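Local coordinates for protein alpha-galactosidase (PDB 6LCJ) that probably hydrolyses terminal alpha-galactosyl residues from galactosides and oligosaccharides, and is a thermostable enzyme that assembles as a hexamer, at residues Ala345-Ala350 against Met394-Val399; Ala425-Phe430 against Tyr464-Gly469. One frame throughout, in Å; residues are numbered along the deposited sequence.

Interaction 1. Residues Ala345-Ala350 against Met394-Val399; sequences ASLGLA and MENVHV
L347 and V397 bring their branched ends together at about a right angle, CD2 of L347 lying 3.9 Å from CG1 of V397. The same methyl meets the base of a second side chain, CB of N396, also at 3.9 Å, so one leucine branch is lodged against two consecutive residues of 394-399. With chi2 at 179° it is CD1 that lies anti to CA, and CD2, the other branch, is the methyl turned to N396 and V397. V397 also uses its other methyl: with chi1 at 63°, CG2 lies anti to the backbone N and approaches A350, where it is 3.5 Å from the carbonyl O and 4.2 Å from CB.

Alongside this apolar patch the two backbones are joined through a water molecule. It accepts from G348 N at 2.8 Å and donates to N396 O at 2.8 Å and to A350 O at 3.0 Å, so three bonds fix it between the loops. The turn that presents G348 and A350 to it is tied internally, S346 O accepting from both L349 N and A350 N. The amide of N396 is engaged elsewhere: ND2 donates to P152 O and A148 O, which fixes the side chain while its CB supports L347.

All four touching residues are buried. Segment 345-350 is backed by F338 of strand 335-338, while R321 of helix 317-331 binds the carbonyl oxygens of A345 and L347; L151 touches both L347 and N396. The two loops lead directly into strands 352-354 and 398-400, parallel neighbours in the eight-stranded sheet of the TIM barrel, and H398 already bonds through its backbone to D351 and L353. The contact therefore packs together the loops at the N-terminal ends of these two strands.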
loop_
_atom_site.group_PDB
_atom_site.type_symbol
_atom_site.label_atom_id
_atom_site.label_comp_id
_atom_site.label_asym_id
_atom_site.label_seq_id
_atom_site.Cartn_x
_atom_site.Cartn_y
_atom_site.Cartn_z
ATOM N N ALA E 345 28.924 -29.461 5.653
ATOM C CA ALA E 345 28.886 -29.912 7.044
ATOM C C ALA E 345 28.748 -31.432 7.178
ATOM O O ALA E 345 28.912 -31.956 8.286
ATOM C CB ALA E 345 27.746 -29.204 7.790
ATOM N N SER E 346 28.446 -32.145 6.083
ATOM C CA SER E 346 28.325 -33.596 6.085
ATOM C C SER E 346 29.649 -34.292 5.861
ATOM O O SER E 346 29.739 -35.499 6.098
ATOM C CB SER E 346 27.349 -34.066 4.998
ATOM O OG SER E 346 26.000 -33.739 5.315
ATOM N N LEU E 347 30.665 -33.570 5.402
ATOM C CA LEU E 347 31.919 -34.199 5.012
ATOM C C LEU E 347 32.597 -34.845 6.217
ATOM O O LEU E 347 32.594 -34.297 7.325
ATOM C CB LEU E 347 32.837 -33.167 4.370
ATOM C CG LEU E 347 32.342 -32.527 3.071
ATOM C CD1 LEU E 347 33.336 -31.479 2.532
ATOM C CD2 LEU E 347 32.070 -33.614 2.033
ATOM N N GLY E 348 33.177 -36.026 5.996
ATOM C CA GLY E 348 33.775 -36.798 7.055
ATOM C C GLY E 348 32.837 -37.771 7.736
ATOM O O GLY E 348 33.307 -38.712 8.372
ATOM N N LEU E 349 31.528 -37.567 7.633
ATOM C CA LEU E 349 30.540 -38.474 8.199
ATOM C C LEU E 349 29.870 -39.333 7.132
ATOM O O LEU E 349 29.744 -40.551 7.308
ATOM C CB LEU E 349 29.479 -37.682 8.967
ATOM C CG LEU E 349 30.015 -36.838 10.122
ATOM C CD1 LEU E 349 28.946 -35.920 10.659
ATOM C CD2 LEU E 349 30.604 -37.737 11.239
ATOM N N ALA E 350 29.436 -38.730 6.025
ATOM C CA ALA E 350 28.816 -39.497 4.953
ATOM C C ALA E 350 29.848 -40.342 4.215
ATOM O O ALA E 350 30.996 -39.929 4.030
ATOM C CB ALA E 350 28.113 -38.569 3.958
ATOM N N MET E 394 34.905 -35.077 -4.703
ATOM C CA MET E 394 35.317 -36.471 -4.833
ATOM C C MET E 394 36.571 -36.757 -4.024
ATOM O O MET E 394 36.903 -37.921 -3.802
ATOM C CB MET E 394 35.553 -36.815 -6.302
ATOM C CG MET E 394 34.275 -37.075 -7.085
ATOM S SD MET E 394 34.688 -37.251 -8.816
ATOM C CE MET E 394 35.598 -38.811 -8.788
ATOM N N GLU E 395 37.270 -35.704 -3.601
ATOM C CA GLU E 395 38.350 -35.821 -2.637
ATOM C C GLU E 395 37.849 -36.277 -1.266
ATOM O O GLU E 395 38.594 -36.909 -0.508
ATOM C CB GLU E 395 39.040 -34.463 -2.519
ATOM C CG GLU E 395 40.139 -34.406 -1.481
ATOM C CD GLU E 395 41.400 -35.144 -1.913
ATOM O OE1 GLU E 395 41.538 -35.476 -3.125
ATOM O OE2 GLU E 395 42.258 -35.386 -1.029
ATOM N N ASN E 396 36.601 -35.959 -0.921
ATOM C CA ASN E 396 36.157 -36.035 0.459
ATOM C C ASN E 396 35.072 -37.059 0.724
ATOM O O ASN E 396 34.856 -37.406 1.883
ATOM C CB ASN E 396 35.646 -34.663 0.926
ATOM C CG ASN E 396 36.634 -33.554 0.652
ATOM O OD1 ASN E 396 36.714 -33.045 -0.462
ATOM N ND2 ASN E 396 37.396 -33.170 1.671
ATOM N N VAL E 397 34.385 -37.560 -0.310
ATOM C CA VAL E 397 33.242 -38.434 -0.118
ATOM C C VAL E 397 32.919 -39.039 -1.472
ATOM O O VAL E 397 33.313 -38.499 -2.506
ATOM C CB VAL E 397 32.045 -37.633 0.466
ATOM C CG1 VAL E 397 31.595 -36.561 -0.507
ATOM C CG2 VAL E 397 30.881 -38.548 0.834
ATOM N N HIS E 398 32.226 -40.172 -1.471
ATOM C CA HIS E 398 31.642 -40.684 -2.699
ATOM C C HIS E 398 30.548 -39.734 -3.164
ATOM O O HIS E 398 29.536 -39.549 -2.476
ATOM C CB HIS E 398 31.080 -42.083 -2.485
ATOM C CG HIS E 398 32.126 -43.086 -2.130
ATOM N ND1 HIS E 398 31.831 -44.290 -1.525
ATOM C CD2 HIS E 398 33.474 -43.046 -2.268
ATOM C CE1 HIS E 398 32.956 -44.955 -1.323
ATOM N NE2 HIS E 398 33.965 -44.226 -1.769
ATOM N N VAL E 399 30.753 -39.136 -4.334
ATOM C CA VAL E 399 29.831 -38.144 -4.866
ATOM C C VAL E 399 28.753 -38.863 -5.665
ATOM O O VAL E 399 29.042 -39.525 -6.670
ATOM C CB VAL E 399 30.576 -37.117 -5.723
ATOM C CG1 VAL E 399 29.583 -36.279 -6.508
ATOM C CG2 VAL E 399 31.452 -36.261 -4.828
HETATM O O HOH W 1 32.635 -37.504 3.632
#

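Interaction 2. Residues Ala425-Phe430 against Tyr464-Gly469; sequences AHFTGF and YRFRVG
Next to H426 and F427, the helix residues that reach strand 465-468, T428 OG1 is gripped twice: it donates to L424 O one turn back and accepts from F430 N at 3.2 Å with a nearly straight N-H...O angle of 166°. The latter bond forms an ST turn just where G429, with positive phi, leaves the helix. From that helix end the side chain of F427 projects with CG anti to the backbone N (chi1 -174°), and F466 meets it in a T-shaped stack. The ring planes stand at 78° and the centroids are 5.0 Å apart. F466 CE2 points over the centre of the F427 ring, 3.7 Å above its plane. Farther along the strand, H426 CD2 touches V468 CG1 at 4.1 Å.

Both aromatic groups of the helix have further partners, F451 meeting H426 edge-to-face and V458 lying against H426, F427 and V468. F466 also meets the ring of Y475. The arrangement packs a barrel helix on the middle strand of a three-stranded antiparallel sheet through one T-shaped pair and one histidine-valine contact, consistent with a GH36 fold, in which a C-terminal beta region packs on the TIM barrel.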
loop_
_atom_site.group_PDB
_atom_site.type_symbol
_atom_site.label_atom_id
_atom_site.label_comp_id
_atom_site.label_asym_id
_atom_site.label_seq_id
_atom_site.Cartn_x
_atom_site.Cartn_y
_atom_site.Cartn_z
ATOM N N ALA E 425 28.161 -40.742 -13.763
ATOM C CA ALA E 425 28.348 -41.938 -12.941
ATOM C C ALA E 425 29.720 -42.568 -13.178
ATOM O O ALA E 425 30.390 -42.992 -12.231
ATOM C CB ALA E 425 27.245 -42.960 -13.221
ATOM N N HIS E 426 30.159 -42.642 -14.433
ATOM C CA HIS E 426 31.502 -43.151 -14.695
ATOM C C HIS E 426 32.555 -42.270 -14.037
ATOM O O HIS E 426 33.485 -42.773 -13.407
ATOM C CB HIS E 426 31.756 -43.248 -16.195
ATOM C CG HIS E 426 31.071 -44.397 -16.863
ATOM N ND1 HIS E 426 31.175 -45.692 -16.408
ATOM C CD2 HIS E 426 30.295 -44.448 -17.973
ATOM C CE1 HIS E 426 30.482 -46.491 -17.198
ATOM N NE2 HIS E 426 29.942 -45.763 -18.158
ATOM N N PHE E 427 32.412 -40.950 -14.145
ATOM C CA PHE E 427 33.419 -40.062 -13.574
ATOM C C PHE E 427 33.484 -40.186 -12.050
ATOM O O PHE E 427 34.566 -40.274 -11.469
ATOM C CB PHE E 427 33.136 -38.624 -13.992
ATOM C CG PHE E 427 34.200 -37.652 -13.572
ATOM C CD1 PHE E 427 35.385 -37.548 -14.281
ATOM C CD2 PHE E 427 34.016 -36.835 -12.466
ATOM C CE1 PHE E 427 36.362 -36.645 -13.905
ATOM C CE2 PHE E 427 34.992 -35.929 -12.089
ATOM C CZ PHE E 427 36.167 -35.843 -12.806
ATOM N N THR E 428 32.339 -40.173 -11.379
ATOM C CA THR E 428 32.346 -40.293 -9.927
ATOM C C THR E 428 32.582 -41.723 -9.468
ATOM O O THR E 428 32.998 -41.927 -8.321
ATOM C CB THR E 428 31.016 -39.807 -9.323
ATOM O OG1 THR E 428 29.940 -40.601 -9.835
ATOM C CG2 THR E 428 30.753 -38.335 -9.637
ATOM N N GLY E 429 32.301 -42.710 -10.323
ATOM C CA GLY E 429 32.297 -44.099 -9.919
ATOM C C GLY E 429 31.097 -44.545 -9.112
ATOM O O GLY E 429 31.079 -45.688 -8.656
ATOM N N PHE E 430 30.090 -43.680 -8.909
ATOM C CA PHE E 430 28.893 -44.007 -8.134
ATOM C C PHE E 430 27.812 -44.453 -9.109
ATOM O O PHE E 430 27.184 -43.629 -9.779
ATOM C CB PHE E 430 28.442 -42.806 -7.303
ATOM C CG PHE E 430 27.537 -43.164 -6.156
ATOM C CD1 PHE E 430 26.263 -43.654 -6.383
ATOM C CD2 PHE E 430 27.960 -43.006 -4.838
ATOM C CE1 PHE E 430 25.417 -43.989 -5.312
ATOM C CE2 PHE E 430 27.128 -43.328 -3.765
ATOM C CZ PHE E 430 25.855 -43.822 -3.998
ATOM N N TYR E 464 33.282 -28.178 -18.274
ATOM C CA TYR E 464 32.083 -28.843 -18.767
ATOM C C TYR E 464 32.398 -29.854 -19.860
ATOM O O TYR E 464 31.490 -30.305 -20.565
ATOM C CB TYR E 464 31.072 -27.806 -19.258
ATOM C CG TYR E 464 30.873 -26.735 -18.222
ATOM C CD1 TYR E 464 30.316 -27.043 -16.980
ATOM C CD2 TYR E 464 31.293 -25.433 -18.450
ATOM C CE1 TYR E 464 30.151 -26.075 -16.005
ATOM C CE2 TYR E 464 31.129 -24.452 -17.486
ATOM C CZ TYR E 464 30.564 -24.776 -16.260
ATOM O OH TYR E 464 30.403 -23.798 -15.293
ATOM N N ARG E 465 33.661 -30.233 -20.002
ATOM C CA ARG E 465 34.078 -31.160 -21.041
ATOM C C ARG E 465 34.788 -32.332 -20.392
ATOM O O ARG E 465 35.779 -32.150 -19.682
ATOM C CB ARG E 465 34.980 -30.472 -22.061
ATOM C CG ARG E 465 34.535 -29.059 -22.439
ATOM C CD ARG E 465 34.840 -28.743 -23.905
ATOM N NE ARG E 465 35.947 -29.542 -24.436
ATOM C CZ ARG E 465 37.234 -29.333 -24.162
ATOM N NH1 ARG E 465 37.588 -28.339 -23.347
ATOM N NH2 ARG E 465 38.164 -30.127 -24.690
ATOM N N PHE E 466 34.276 -33.526 -20.628
ATOM C CA PHE E 466 34.915 -34.739 -20.163
ATOM C C PHE E 466 35.247 -35.604 -21.365
ATOM O O PHE E 466 34.675 -35.450 -22.449
ATOM C CB PHE E 466 34.019 -35.504 -19.187
ATOM C CG PHE E 466 33.642 -34.710 -17.972
ATOM C CD1 PHE E 466 32.765 -33.638 -18.068
ATOM C CD2 PHE E 466 34.166 -35.029 -16.735
ATOM C CE1 PHE E 466 32.433 -32.894 -16.962
ATOM C CE2 PHE E 466 33.823 -34.295 -15.620
ATOM C CZ PHE E 466 32.960 -33.222 -15.735
ATOM N N ARG E 467 36.204 -36.491 -21.169
ATOM C CA ARG E 467 36.488 -37.545 -22.126
ATOM C C ARG E 467 36.160 -38.852 -21.428
ATOM O O ARG E 467 36.851 -39.244 -20.483
ATOM C CB ARG E 467 37.935 -37.502 -22.607
ATOM C CG ARG E 467 38.083 -38.005 -24.035
ATOM C CD ARG E 467 39.335 -37.468 -24.718
ATOM N NE ARG E 467 40.485 -38.355 -24.537
ATOM C CZ ARG E 467 40.596 -39.565 -25.083
ATOM N NH1 ARG E 467 39.624 -40.052 -25.850
ATOM N NH2 ARG E 467 41.687 -40.293 -24.864
ATOM N N VAL E 468 35.088 -39.499 -21.877
ATOM C CA VAL E 468 34.601 -40.755 -21.313
ATOM C C VAL E 468 34.982 -41.858 -22.285
ATOM O O VAL E 468 34.534 -41.853 -23.440
ATOM C CB VAL E 468 33.082 -40.724 -21.073
ATOM C CG1 VAL E 468 32.626 -41.982 -20.341
ATOM C CG2 VAL E 468 32.685 -39.479 -20.289
ATOM N N GLY E 469 35.804 -42.801 -21.817
ATOM C CA GLY E 469 36.509 -43.700 -22.712
ATOM C C GLY E 469 37.181 -42.900 -23.811
ATOM O O GLY E 469 38.009 -42.026 -23.533
#

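How the interactions relate
The contacts come in series along the chain, 345-350 with 394-399 closing before 425-430 with 464-469 opens, and their centres lie about 18 Å apart. Strand 398-400, the 3-10 turn before it and the C-terminal end of helix 415-428 bring them into touch: M394 packs on F427 and T428, and V399 on T428 and F430. Interaction 1 lies at the N-terminal ends of two barrel strands, its centre about 10 Å from the centre of the chain, whereas the centre of interaction 2 is about 18 Å out, where the C-terminal sheet attaches. Together they form a continuous path of packing from barrel strands through a covering helix to the C-terminal domain, neither contact touched by another subunit.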